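Local coordinates for nitrite transporter NirC (Salmonella enterica subsp. enterica serovar Typhimurium, PDB 4FC4), which carries nitrite across the cytoplasmic membrane in both directions, as a pentameric channel of the formate/nitrite transporter family, at residues B[79-84]-B[159-164]; B[85-90]-B[94-99]; B[167-172]-B[243-248]. All blocks are in the same frame, centred on the assembly; numbering follows the deposited sequence.

Contact 1: B[79-84]-B[159-164]; sequences LFTGHT and LCNWLV
Asn161 meets Thr81 where the short helical pieces 80-84 and 159-164 cross at 82°, with axes 10.0 Å apart at closest approach. The main polar interaction is a hydrogen bond from Asn161 ND2 to Thr81 O, 3.0 Å long. It is nearly straight, with an N-H...O angle of 175°, and the acceptor lies in the plane of the amide. Asn161 CG is anti to the backbone N (chi1 -151°), which carries the amide across the gap to the first turn of helix 80-93. Thr81 O also accepts from Thr84 OG1 at 2.8 Å, a bond within that turn. The two donors reach the oxygen from opposite faces of its carbonyl plane. Asn161 ND2 has a further hydrogen bond to Asn233 O, which ties in helix 219-248.

The remaining contacts are van der Waals. The amide oxygen Asn161 OD1 touches Thr81 CB at 3.2 Å. Val164 CG1 approaches Thr81 OG1 loosely, at 4.4 Å. That hydroxyl is hydrogen-bonded to His197 NE2, in the break between helices 177-192 and 198-209. His197 probably corresponds to the central pore histidine of FNT channels. Two hydrogen bonds from ND2, to Thr81 O and Asn233 O, limit the rotation of the amide. Two donors satisfy the buried Thr81 carbonyl, which probably steadies the Thr81 turn beside His197.

Contact 2: B[85-90]-B[94-99]; sequences MFLTLG and GTISHG
Beside Leu87 in sequence, but turned from Ile96, the Phe86 ring carries Met85 CE over one face, 4.3 Å above the plane and toward the rim. The ring leads away from the 94-99 segment, toward helix 150-172. The contact proper is aliphatic and backbone. Leu87 and Ile96 cross at about a right angle, with Leu87 CD2 3.9 Å from Ile96 CD1. Ile96 CG1 sits between its own backbone N and carbonyl carbon (chi1 61°), which lays it 3.5 Å from Gly90 C. Its CD1 reaches on to Leu87 O at 3.6 Å.

The chain reverses here in a Schellman motif that ends helix 80-93. Gly94 takes the positive phi, 89°. Gly90 O receives three weak bonds, from Gly94 N and Thr95 N at 3.0 Å each and from Ile96 N at 3.5 Å. Thr95 OG1 is hydrogen-bonded to Ala10 O of helix 3-22. Ser97 then caps the start of helix 98-125 through its OG and Gln100 N. The turn is therefore closed by several weak bonds on one carbonyl, with a buried isoleucine pressed over the helix end.

Contact 3: B[167-172]-B[243-248]; sequences AIWMAI and LGYWYA
Helices 150-172 and 219-248 stand well apart here, with the nearest CA atoms, those of Trp169 and Tyr245, 10.1 Å from each other. Two aromatic side chains bridge the gap. The six-membered ring of Trp169 and the ring of Tyr245 form an offset stack. Their centroids are 4.2 Å apart and their planes tilt by 18°. With CG anti to the backbone N (chi1 -174°), the Trp169 indole projects from its helix across to the tyrosine. The overlap lies over the rims of both rings. Trp169 CZ2 lies over one face of the tyrosine, 3.5 Å from Tyr245 CG. Trp169 CH2 reaches the base of that side chain, 3.7 Å from Tyr245 CB. At the other end, Trp169 NE1 lies 3.6 Å from Tyr245 CZ.

In the pentamer of this FNT channel, whose fold resembles that of aquaporins, the pair faces a subunit boundary. Trp169 NE1 is hydrogen-bonded to Ala75 O of a neighbouring subunit. Tyr245 OH is hydrogen-bonded to Gly76 O and to Tyr37 OH of that same neighbour. Ala75 and Gly76 lie at and just after the end of the neighbour's helix 67-75, and Tyr37 lies on its helix 24-51. Phe2 of the same chain as the pair meets the Tyr245 ring edge-to-face. Thr5 and Ile6 of helix 3-22 pack against Trp169.

Contact 1 is the central one, its centre about 6 Å from the centre of the chain, and it is mainly polar. Contact 2, its centre about 20 Å from that point, is a local turn at one end of helix 80-93, with some exposed residues. Contact 3, centred about 17 Å from it, is buried and aromatic. Contacts 1 and 2 share helix 80-93; contacts 1 and 3 share helix 150-172 and touch where Gly82 CA lies 3.7 Å from Ile168 CD1. Contacts 2 and 3 meet through Phe86, whose CZ is 3.4 Å from Ile168 CG2, and also through Met85 and Thr88. Contacts 1 and 3 both touch a neighbouring subunit; contact 2 touches none.

Contact 1: B[79-84]-B[159-164]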
ATOM      1  N   LEU B  79      20.240   0.486  18.231  1.00 43.52           N
ATOM      2  CA  LEU B  79      20.821  -0.208  17.097  1.00 42.25           C
ATOM      3  C   LEU B  79      22.173   0.402  16.839  1.00 43.59           C
ATOM      4  O   LEU B  79      22.302   1.603  16.647  1.00 42.64           O
ATOM      5  CB  LEU B  79      19.921  -0.043  15.841  1.00 39.74           C
ATOM      6  CG  LEU B  79      20.300  -0.875  14.591  1.00 37.90           C
ATOM      7  CD1 LEU B  79      20.437  -2.361  14.942  1.00 31.02           C
ATOM      8  CD2 LEU B  79      19.331  -0.654  13.382  1.00 33.03           C
ATOM      9  N   PHE B  80      23.205  -0.432  16.836  1.00 48.90           N
ATOM     10  CA  PHE B  80      24.547   0.082  16.724  1.00 46.07           C
ATOM     11  C   PHE B  80      24.697   0.898  15.434  1.00 46.86           C
ATOM     12  O   PHE B  80      25.351   1.952  15.458  1.00 46.79           O
ATOM     13  CB  PHE B  80      25.594  -1.043  16.815  1.00 47.76           C
ATOM     14  CG  PHE B  80      26.881  -0.719  16.100  1.00 47.09           C
ATOM     15  CD1 PHE B  80      27.015  -0.983  14.724  1.00 44.47           C
ATOM     16  CD2 PHE B  80      27.946  -0.105  16.786  1.00 44.66           C
ATOM     17  CE1 PHE B  80      28.195  -0.656  14.057  1.00 47.41           C
ATOM     18  CE2 PHE B  80      29.121   0.234  16.115  1.00 44.12           C
ATOM     19  CZ  PHE B  80      29.253  -0.047  14.757  1.00 45.19           C
ATOM     20  N   THR B  81      24.094   0.441  14.324  1.00 43.01           N
ATOM     21  CA  THR B  81      24.363   1.090  13.029  1.00 43.07           C
ATOM     22  C   THR B  81      23.795   2.492  13.000  1.00 43.01           C
ATOM     23  O   THR B  81      24.334   3.363  12.350  1.00 47.46           O
ATOM     24  CB  THR B  81      23.878   0.255  11.820  1.00 42.64           C
ATOM     25  OG1 THR B  81      22.508  -0.094  12.024  1.00 40.69           O
ATOM     26  CG2 THR B  81      24.728  -1.044  11.699  1.00 41.39           C
ATOM     27  N   GLY B  82      22.722   2.724  13.752  1.00 44.91           N
ATOM     28  CA  GLY B  82      22.098   4.057  13.840  1.00 43.49           C
ATOM     29  C   GLY B  82      22.907   4.915  14.808  1.00 47.64           C
ATOM     30  O   GLY B  82      23.075   6.119  14.586  1.00 49.60           O
ATOM     31  N   HIS B  83      23.418   4.287  15.868  1.00 43.04           N
ATOM     32  CA  HIS B  83      24.312   4.962  16.782  1.00 46.26           C
ATOM     33  C   HIS B  83      25.491   5.595  16.077  1.00 47.19           C
ATOM     34  O   HIS B  83      25.943   6.703  16.479  1.00 46.47           O
ATOM     35  CB  HIS B  83      24.738   4.039  17.940  1.00 45.19           C
ATOM     36  CG  HIS B  83      23.672   3.838  18.994  1.00 44.70           C
ATOM     37  ND1 HIS B  83      23.954   3.393  20.224  1.00 47.16           N
ATOM     38  CD2 HIS B  83      22.277   4.036  18.954  1.00 49.98           C
ATOM     39  CE1 HIS B  83      22.826   3.326  20.976  1.00 49.03           C
ATOM     40  NE2 HIS B  83      21.788   3.721  20.200  1.00 52.08           N
ATOM     41  N   THR B  84      25.996   4.950  15.006  1.00 47.33           N
ATOM     42  CA  THR B  84      27.161   5.543  14.307  1.00 48.19           C
ATOM     43  C   THR B  84      26.873   6.983  13.829  1.00 48.91           C
ATOM     44  O   THR B  84      27.764   7.885  13.993  1.00 45.85           O
ATOM     45  CB  THR B  84      27.704   4.720  13.121  1.00 46.43           C
ATOM     46  OG1 THR B  84      26.736   4.694  12.091  1.00 46.14           O
ATOM     47  CG2 THR B  84      28.102   3.324  13.515  1.00 46.22           C
ATOM     48  N   LEU B 159      27.771   0.811   1.832  1.00 44.12           N
ATOM     49  CA  LEU B 159      26.561   1.089   1.057  1.00 43.01           C
ATOM     50  C   LEU B 159      25.239   0.739   1.837  1.00 45.07           C
ATOM     51  O   LEU B 159      24.233   1.450   1.772  1.00 40.90           O
ATOM     52  CB  LEU B 159      26.635   0.363  -0.265  1.00 43.92           C
ATOM     53  CG  LEU B 159      27.502   0.996  -1.350  1.00 47.12           C
ATOM     54  CD1 LEU B 159      27.853  -0.079  -2.364  1.00 44.58           C
ATOM     55  CD2 LEU B 159      26.866   2.195  -2.051  1.00 46.67           C
ATOM     56  N   CYS B 160      25.267  -0.357   2.581  1.00 43.57           N
ATOM     57  CA  CYS B 160      24.163  -0.718   3.411  1.00 44.47           C
ATOM     58  C   CYS B 160      23.750   0.412   4.399  1.00 43.61           C
ATOM     59  O   CYS B 160      22.593   0.833   4.404  1.00 42.03           O
ATOM     60  CB  CYS B 160      24.489  -2.008   4.183  1.00 43.83           C
ATOM     61  SG  CYS B 160      23.239  -2.296   5.451  1.00 45.01           S
ATOM     62  N   ASN B 161      24.697   0.894   5.201  1.00 41.92           N
ATOM     63  CA  ASN B 161      24.379   1.773   6.305  1.00 43.21           C
ATOM     64  C   ASN B 161      24.043   3.178   5.880  1.00 43.43           C
ATOM     65  O   ASN B 161      23.364   3.925   6.593  1.00 45.89           O
ATOM     66  CB  ASN B 161      25.482   1.795   7.381  1.00 45.94           C
ATOM     67  CG  ASN B 161      24.906   2.090   8.759  1.00 44.58           C
ATOM     68  OD1 ASN B 161      23.785   1.727   8.978  1.00 42.69           O
ATOM     69  ND2 ASN B 161      25.660   2.776   9.679  1.00 47.96           N
ATOM     70  N   TRP B 162      24.533   3.545   4.718  1.00 45.29           N
ATOM     71  CA  TRP B 162      24.018   4.714   4.030  1.00 43.45           C
ATOM     72  C   TRP B 162      22.528   4.580   3.993  1.00 44.99           C
ATOM     73  O   TRP B 162      21.815   5.481   4.453  1.00 47.75           O
ATOM     74  CB  TRP B 162      24.579   4.793   2.604  1.00 40.62           C
ATOM     75  CG  TRP B 162      24.719   6.235   2.153  1.00 42.03           C
ATOM     76  CD1 TRP B 162      24.184   7.363   2.770  1.00 42.34           C
ATOM     77  CD2 TRP B 162      25.411   6.742   0.976  1.00 42.09           C
ATOM     78  NE1 TRP B 162      24.499   8.496   2.091  1.00 43.13           N
ATOM     79  CE2 TRP B 162      25.230   8.198   0.992  1.00 46.69           C
ATOM     80  CE3 TRP B 162      26.176   6.166  -0.034  1.00 45.73           C
ATOM     81  CZ2 TRP B 162      25.822   9.042   0.013  1.00 49.34           C
ATOM     82  CZ3 TRP B 162      26.744   7.010  -1.028  1.00 46.75           C
ATOM     83  CH2 TRP B 162      26.558   8.409  -1.003  1.00 49.47           C
ATOM     84  N   LEU B 163      22.045   3.438   3.481  1.00 39.26           N
ATOM     85  CA  LEU B 163      20.641   3.270   3.212  1.00 40.56           C
ATOM     86  C   LEU B 163      19.862   3.154   4.539  1.00 43.44           C
ATOM     87  O   LEU B 163      18.818   3.761   4.701  1.00 40.11           O
ATOM     88  CB  LEU B 163      20.366   2.064   2.267  1.00 37.20           C
ATOM     89  CG  LEU B 163      20.474   2.473   0.801  1.00 37.51           C
ATOM     90  CD1 LEU B 163      20.612   1.284  -0.165  1.00 38.16           C
ATOM     91  CD2 LEU B 163      19.284   3.376   0.423  1.00 36.14           C
ATOM     92  N   VAL B 164      20.377   2.378   5.486  1.00 42.90           N
ATOM     93  CA  VAL B 164      19.694   2.208   6.767  1.00 42.43           C
ATOM     94  C   VAL B 164      19.662   3.542   7.587  1.00 45.81           C
ATOM     95  O   VAL B 164      18.586   3.921   8.105  1.00 45.89           O
ATOM     96  CB  VAL B 164      20.296   1.032   7.571  1.00 38.99           C
ATOM     97  CG1 VAL B 164      19.557   0.867   8.909  1.00 35.32           C
ATOM     98  CG2 VAL B 164      20.267  -0.212   6.710  1.00 31.54           C
TER

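Contact 2: B[85-90]-B[94-99]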
ATOM      1  N   MET B  85      25.663   7.180  13.240  1.00 46.20           N
ATOM      2  CA  MET B  85      25.158   8.525  12.859  1.00 47.34           C
ATOM      3  C   MET B  85      24.815   9.433  14.039  1.00 49.02           C
ATOM      4  O   MET B  85      25.284  10.576  14.077  1.00 55.70           O
ATOM      5  CB  MET B  85      23.951   8.455  11.927  1.00 49.15           C
ATOM      6  CG  MET B  85      23.397   9.798  11.440  1.00 48.38           C
ATOM      7  SD  MET B  85      21.989   9.480  10.308  1.00 46.58           S
ATOM      8  CE  MET B  85      20.670   9.069  11.445  1.00 40.91           C
ATOM      9  N   PHE B  86      24.044   8.929  15.005  1.00 45.70           N
ATOM     10  CA  PHE B  86      23.492   9.771  16.064  1.00 47.77           C
ATOM     11  C   PHE B  86      24.634  10.392  16.863  1.00 52.05           C
ATOM     12  O   PHE B  86      24.692  11.637  17.126  1.00 52.91           O
ATOM     13  CB  PHE B  86      22.565   8.956  17.014  1.00 47.80           C
ATOM     14  CG  PHE B  86      21.200   8.601  16.435  1.00 46.59           C
ATOM     15  CD1 PHE B  86      20.327   9.587  15.948  1.00 48.68           C
ATOM     16  CD2 PHE B  86      20.764   7.261  16.402  1.00 46.77           C
ATOM     17  CE1 PHE B  86      19.056   9.244  15.435  1.00 46.04           C
ATOM     18  CE2 PHE B  86      19.505   6.913  15.887  1.00 42.87           C
ATOM     19  CZ  PHE B  86      18.658   7.897  15.394  1.00 41.04           C
ATOM     20  N   LEU B  87      25.542   9.501  17.264  1.00 52.61           N
ATOM     21  CA  LEU B  87      26.659   9.879  18.096  1.00 55.20           C
ATOM     22  C   LEU B  87      27.595  10.840  17.381  1.00 58.21           C
ATOM     23  O   LEU B  87      28.156  11.723  18.006  1.00 62.90           O
ATOM     24  CB  LEU B  87      27.379   8.649  18.622  1.00 54.11           C
ATOM     25  CG  LEU B  87      26.491   7.687  19.425  1.00 53.46           C
ATOM     26  CD1 LEU B  87      27.348   6.580  20.003  1.00 56.03           C
ATOM     27  CD2 LEU B  87      25.783   8.391  20.574  1.00 55.10           C
ATOM     28  N   THR B  88      27.708  10.712  16.065  1.00 58.42           N
ATOM     29  CA  THR B  88      28.580  11.585  15.290  1.00 59.75           C
ATOM     30  C   THR B  88      28.047  13.017  15.391  1.00 61.96           C
ATOM     31  O   THR B  88      28.799  13.955  15.792  1.00 66.30           O
ATOM     32  CB  THR B  88      28.663  11.116  13.812  1.00 59.36           C
ATOM     33  OG1 THR B  88      29.490   9.942  13.752  1.00 59.91           O
ATOM     34  CG2 THR B  88      29.239  12.207  12.909  1.00 57.24           C
ATOM     35  N   LEU B  89      26.763  13.161  15.049  1.00 55.41           N
ATOM     36  CA  LEU B  89      26.048  14.421  15.141  1.00 55.02           C
ATOM     37  C   LEU B  89      26.092  14.948  16.561  1.00 56.60           C
ATOM     38  O   LEU B  89      26.217  16.155  16.762  1.00 62.47           O
ATOM     39  CB  LEU B  89      24.589  14.286  14.622  1.00 51.42           C
ATOM     40  CG  LEU B  89      24.566  14.066  13.099  1.00 49.90           C
ATOM     41  CD1 LEU B  89      23.186  13.781  12.536  1.00 47.58           C
ATOM     42  CD2 LEU B  89      25.144  15.287  12.397  1.00 50.71           C
ATOM     43  N   GLY B  90      25.996  14.065  17.552  1.00 55.75           N
ATOM     44  CA  GLY B  90      26.150  14.469  18.973  1.00 56.57           C
ATOM     45  C   GLY B  90      27.512  15.080  19.290  1.00 58.46           C
ATOM     46  O   GLY B  90      27.591  16.157  19.927  1.00 57.70           O
ATOM     47  N   GLY B  94      28.151  19.123  20.049  1.00 63.83           N
ATOM     48  CA  GLY B  94      28.680  19.398  21.391  1.00 62.51           C
ATOM     49  C   GLY B  94      27.841  18.785  22.501  1.00 62.08           C
ATOM     50  O   GLY B  94      28.106  19.033  23.642  1.00 62.34           O
ATOM     51  N   THR B  95      26.828  17.967  22.186  1.00 60.41           N
ATOM     52  CA  THR B  95      26.006  17.357  23.259  1.00 59.42           C
ATOM     53  C   THR B  95      26.653  16.154  23.989  1.00 58.83           C
ATOM     54  O   THR B  95      26.277  15.816  25.118  1.00 59.80           O
ATOM     55  CB  THR B  95      24.601  16.974  22.779  1.00 54.98           C
ATOM     56  OG1 THR B  95      24.720  15.917  21.837  1.00 54.20           O
ATOM     57  CG2 THR B  95      23.846  18.175  22.177  1.00 52.71           C
ATOM     58  N   ILE B  96      27.612  15.517  23.340  1.00 59.62           N
ATOM     59  CA  ILE B  96      28.414  14.467  23.950  1.00 61.70           C
ATOM     60  C   ILE B  96      29.871  14.660  23.493  1.00 67.34           C
ATOM     61  O   ILE B  96      30.102  15.391  22.523  1.00 73.52           O
ATOM     62  CB  ILE B  96      27.909  13.076  23.535  1.00 58.06           C
ATOM     63  CG1 ILE B  96      27.999  12.906  22.012  1.00 55.05           C
ATOM     64  CG2 ILE B  96      26.465  12.859  24.015  1.00 57.15           C
ATOM     65  CD1 ILE B  96      27.990  11.465  21.569  1.00 54.22           C
ATOM     66  N   SER B  97      30.842  14.031  24.172  1.00 68.41           N
ATOM     67  CA  SER B  97      32.257  14.079  23.759  1.00 71.04           C
ATOM     68  C   SER B  97      32.629  12.943  22.791  1.00 72.70           C
ATOM     69  O   SER B  97      31.915  11.938  22.722  1.00 74.21           O
ATOM     70  CB  SER B  97      33.173  14.008  24.984  1.00 72.97           C
ATOM     71  OG  SER B  97      33.153  12.694  25.500  1.00 71.58           O
ATOM     72  N   HIS B  98      33.736  13.126  22.048  1.00 75.38           N
ATOM     73  CA  HIS B  98      34.405  12.082  21.250  1.00 73.90           C
ATOM     74  C   HIS B  98      34.499  10.833  22.092  1.00 71.94           C
ATOM     75  O   HIS B  98      34.188   9.718  21.623  1.00 71.56           O
ATOM     76  CB  HIS B  98      35.847  12.497  20.847  1.00 78.16           C
ATOM     77  CG  HIS B  98      35.950  13.376  19.599  1.00 83.85           C
ATOM     78  ND1 HIS B  98      36.360  14.675  19.648  1.00 85.21           N
ATOM     79  CD2 HIS B  98      35.729  13.083  18.231  1.00 83.64           C
ATOM     80  CE1 HIS B  98      36.383  15.192  18.392  1.00 87.18           C
ATOM     81  NE2 HIS B  98      35.992  14.217  17.523  1.00 84.08           N
ATOM     82  N   GLY B  99      34.947  11.012  23.337  1.00 71.07           N
ATOM     83  CA  GLY B  99      35.176   9.906  24.276  1.00 73.04           C
ATOM     84  C   GLY B  99      33.903   9.111  24.519  1.00 71.01           C
ATOM     85  O   GLY B  99      33.926   7.884  24.552  1.00 74.88           O
TER

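Contact 3: B[167-172]-B[243-248]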
ATOM      1  N   ALA B 167      17.104   5.715   6.125  1.00 41.30           N
ATOM      2  CA  ALA B 167      15.781   5.370   6.592  1.00 37.13           C
ATOM      3  C   ALA B 167      15.562   6.034   7.955  1.00 38.45           C
ATOM      4  O   ALA B 167      14.525   6.633   8.215  1.00 38.18           O
ATOM      5  CB  ALA B 167      15.649   3.859   6.678  1.00 37.24           C
ATOM      6  N   ILE B 168      16.574   5.992   8.811  1.00 39.24           N
ATOM      7  CA  ILE B 168      16.424   6.576  10.145  1.00 38.42           C
ATOM      8  C   ILE B 168      16.208   8.077  10.086  1.00 40.31           C
ATOM      9  O   ILE B 168      15.306   8.627  10.744  1.00 44.29           O
ATOM     10  CB  ILE B 168      17.636   6.242  11.009  1.00 37.79           C
ATOM     11  CG1 ILE B 168      17.653   4.712  11.261  1.00 34.67           C
ATOM     12  CG2 ILE B 168      17.565   7.070  12.249  1.00 37.27           C
ATOM     13  CD1 ILE B 168      18.951   4.211  11.824  1.00 32.55           C
ATOM     14  N   TRP B 169      17.021   8.711   9.246  1.00 41.89           N
ATOM     15  CA  TRP B 169      16.962  10.119   8.903  1.00 41.80           C
ATOM     16  C   TRP B 169      15.600  10.515   8.394  1.00 41.80           C
ATOM     17  O   TRP B 169      14.963  11.439   8.943  1.00 43.06           O
ATOM     18  CB  TRP B 169      18.003  10.373   7.826  1.00 42.31           C
ATOM     19  CG  TRP B 169      18.197  11.823   7.427  1.00 42.36           C
ATOM     20  CD1 TRP B 169      17.743  12.450   6.275  1.00 41.50           C
ATOM     21  CD2 TRP B 169      18.929  12.858   8.169  1.00 43.14           C
ATOM     22  NE1 TRP B 169      18.119  13.772   6.260  1.00 44.28           N
ATOM     23  CE2 TRP B 169      18.832  14.080   7.367  1.00 45.64           C
ATOM     24  CE3 TRP B 169      19.619  12.892   9.383  1.00 42.84           C
ATOM     25  CZ2 TRP B 169      19.404  15.280   7.780  1.00 49.37           C
ATOM     26  CZ3 TRP B 169      20.190  14.095   9.793  1.00 45.52           C
ATOM     27  CH2 TRP B 169      20.092  15.268   9.014  1.00 49.12           C
ATOM     28  N   MET B 170      15.154   9.860   7.321  1.00 40.77           N
ATOM     29  CA  MET B 170      13.849  10.194   6.724  1.00 41.45           C
ATOM     30  C   MET B 170      12.692   9.982   7.698  1.00 40.12           C
ATOM     31  O   MET B 170      11.729  10.726   7.695  1.00 39.82           O
ATOM     32  CB  MET B 170      13.613   9.424   5.435  1.00 39.12           C
ATOM     33  CG  MET B 170      14.532   9.776   4.276  1.00 41.90           C
ATOM     34  SD  MET B 170      14.042   8.802   2.843  1.00 47.12           S
ATOM     35  CE  MET B 170      12.750   9.821   2.223  1.00 52.92           C
ATOM     36  N   ALA B 171      12.789   8.926   8.509  1.00 42.47           N
ATOM     37  CA  ALA B 171      11.806   8.671   9.576  1.00 39.87           C
ATOM     38  C   ALA B 171      11.771   9.819  10.571  1.00 40.91           C
ATOM     39  O   ALA B 171      10.688  10.277  10.935  1.00 44.41           O
ATOM     40  CB  ALA B 171      12.092   7.358  10.276  1.00 32.84           C
ATOM     41  N   ILE B 172      12.941  10.347  10.953  1.00 42.50           N
ATOM     42  CA  ILE B 172      12.948  11.493  11.863  1.00 42.54           C
ATOM     43  C   ILE B 172      12.253  12.716  11.275  1.00 47.63           C
ATOM     44  O   ILE B 172      11.610  13.472  12.013  1.00 49.33           O
ATOM     45  CB  ILE B 172      14.345  11.842  12.362  1.00 45.75           C
ATOM     46  CG1 ILE B 172      14.783  10.810  13.386  1.00 44.03           C
ATOM     47  CG2 ILE B 172      14.364  13.213  13.027  1.00 42.73           C
ATOM     48  CD1 ILE B 172      16.255  10.897  13.713  1.00 48.97           C
ATOM     49  N   LEU B 243      28.607  13.364   8.993  1.00 52.30           N
ATOM     50  CA  LEU B 243      29.428  14.476   8.578  1.00 52.34           C
ATOM     51  C   LEU B 243      28.852  15.087   7.316  1.00 51.32           C
ATOM     52  O   LEU B 243      28.858  16.291   7.173  1.00 52.61           O
ATOM     53  CB  LEU B 243      30.870  14.036   8.395  1.00 53.59           C
ATOM     54  CG  LEU B 243      31.885  14.492   9.427  1.00 57.44           C
ATOM     55  CD1 LEU B 243      31.354  14.375  10.843  1.00 56.84           C
ATOM     56  CD2 LEU B 243      33.214  13.752   9.247  1.00 54.99           C
ATOM     57  N   GLY B 244      28.314  14.252   6.425  1.00 51.69           N
ATOM     58  CA  GLY B 244      27.581  14.748   5.241  1.00 51.58           C
ATOM     59  C   GLY B 244      26.557  15.829   5.553  1.00 50.22           C
ATOM     60  O   GLY B 244      26.632  16.949   5.043  1.00 52.76           O
ATOM     61  N   TYR B 245      25.613  15.507   6.426  1.00 47.60           N
ATOM     62  CA  TYR B 245      24.536  16.465   6.714  1.00 49.01           C
ATOM     63  C   TYR B 245      24.974  17.646   7.572  1.00 51.10           C
ATOM     64  O   TYR B 245      24.494  18.774   7.388  1.00 52.36           O
ATOM     65  CB  TYR B 245      23.281  15.787   7.227  1.00 46.83           C
ATOM     66  CG  TYR B 245      22.424  15.250   6.076  1.00 44.04           C
ATOM     67  CD1 TYR B 245      21.721  16.134   5.265  1.00 44.34           C
ATOM     68  CD2 TYR B 245      22.282  13.876   5.840  1.00 43.04           C
ATOM     69  CE1 TYR B 245      20.909  15.700   4.223  1.00 44.60           C
ATOM     70  CE2 TYR B 245      21.439  13.414   4.792  1.00 43.59           C
ATOM     71  CZ  TYR B 245      20.783  14.351   3.979  1.00 44.18           C
ATOM     72  OH  TYR B 245      19.991  14.010   2.935  1.00 44.95           O
ATOM     73  N   TRP B 246      25.938  17.395   8.452  1.00 52.01           N
ATOM     74  CA  TRP B 246      26.604  18.474   9.171  1.00 54.37           C
ATOM     75  C   TRP B 246      27.158  19.534   8.241  1.00 55.82           C
ATOM     76  O   TRP B 246      26.847  20.692   8.400  1.00 54.25           O
ATOM     77  CB  TRP B 246      27.680  17.956  10.117  1.00 54.60           C
ATOM     78  CG  TRP B 246      28.254  19.079  10.943  1.00 58.16           C
ATOM     79  CD1 TRP B 246      29.438  19.795  10.713  1.00 58.04           C
ATOM     80  CD2 TRP B 246      27.661  19.691  12.150  1.00 58.88           C
ATOM     81  NE1 TRP B 246      29.609  20.753  11.666  1.00 60.67           N
ATOM     82  CE2 TRP B 246      28.574  20.753  12.557  1.00 61.09           C
ATOM     83  CE3 TRP B 246      26.505  19.466  12.902  1.00 59.52           C
ATOM     84  CZ2 TRP B 246      28.335  21.541  13.688  1.00 62.87           C
ATOM     85  CZ3 TRP B 246      26.261  20.279  14.033  1.00 60.65           C
ATOM     86  CH2 TRP B 246      27.170  21.289  14.422  1.00 60.97           C
ATOM     87  N   TYR B 247      27.927  19.160   7.221  1.00 58.59           N
ATOM     88  CA  TYR B 247      28.464  20.193   6.300  1.00 61.23           C
ATOM     89  C   TYR B 247      27.486  20.700   5.232  1.00 62.02           C
ATOM     90  O   TYR B 247      27.846  21.575   4.473  1.00 63.47           O
ATOM     91  CB  TYR B 247      29.774  19.740   5.671  1.00 59.94           C
ATOM     92  CG  TYR B 247      30.842  19.629   6.710  1.00 62.00           C
ATOM     93  CD1 TYR B 247      31.441  20.791   7.253  1.00 64.11           C
ATOM     94  CD2 TYR B 247      31.237  18.377   7.199  1.00 60.80           C
ATOM     95  CE1 TYR B 247      32.417  20.715   8.236  1.00 64.28           C
ATOM     96  CE2 TYR B 247      32.230  18.289   8.177  1.00 63.02           C
ATOM     97  CZ  TYR B 247      32.807  19.459   8.685  1.00 64.43           C
ATOM     98  OH  TYR B 247      33.751  19.361   9.664  1.00 66.79           O
ATOM     99  N   ALA B 248      26.269  20.148   5.196  1.00 62.39           N
ATOM    100  CA  ALA B 248      25.212  20.527   4.232  1.00 66.14           C
ATOM    101  C   ALA B 248      24.286  21.652   4.735  1.00 69.27           C
ATOM    102  O   ALA B 248      23.544  22.263   3.948  1.00 70.68           O
ATOM    103  CB  ALA B 248      24.378  19.292   3.813  1.00 60.87           C
TER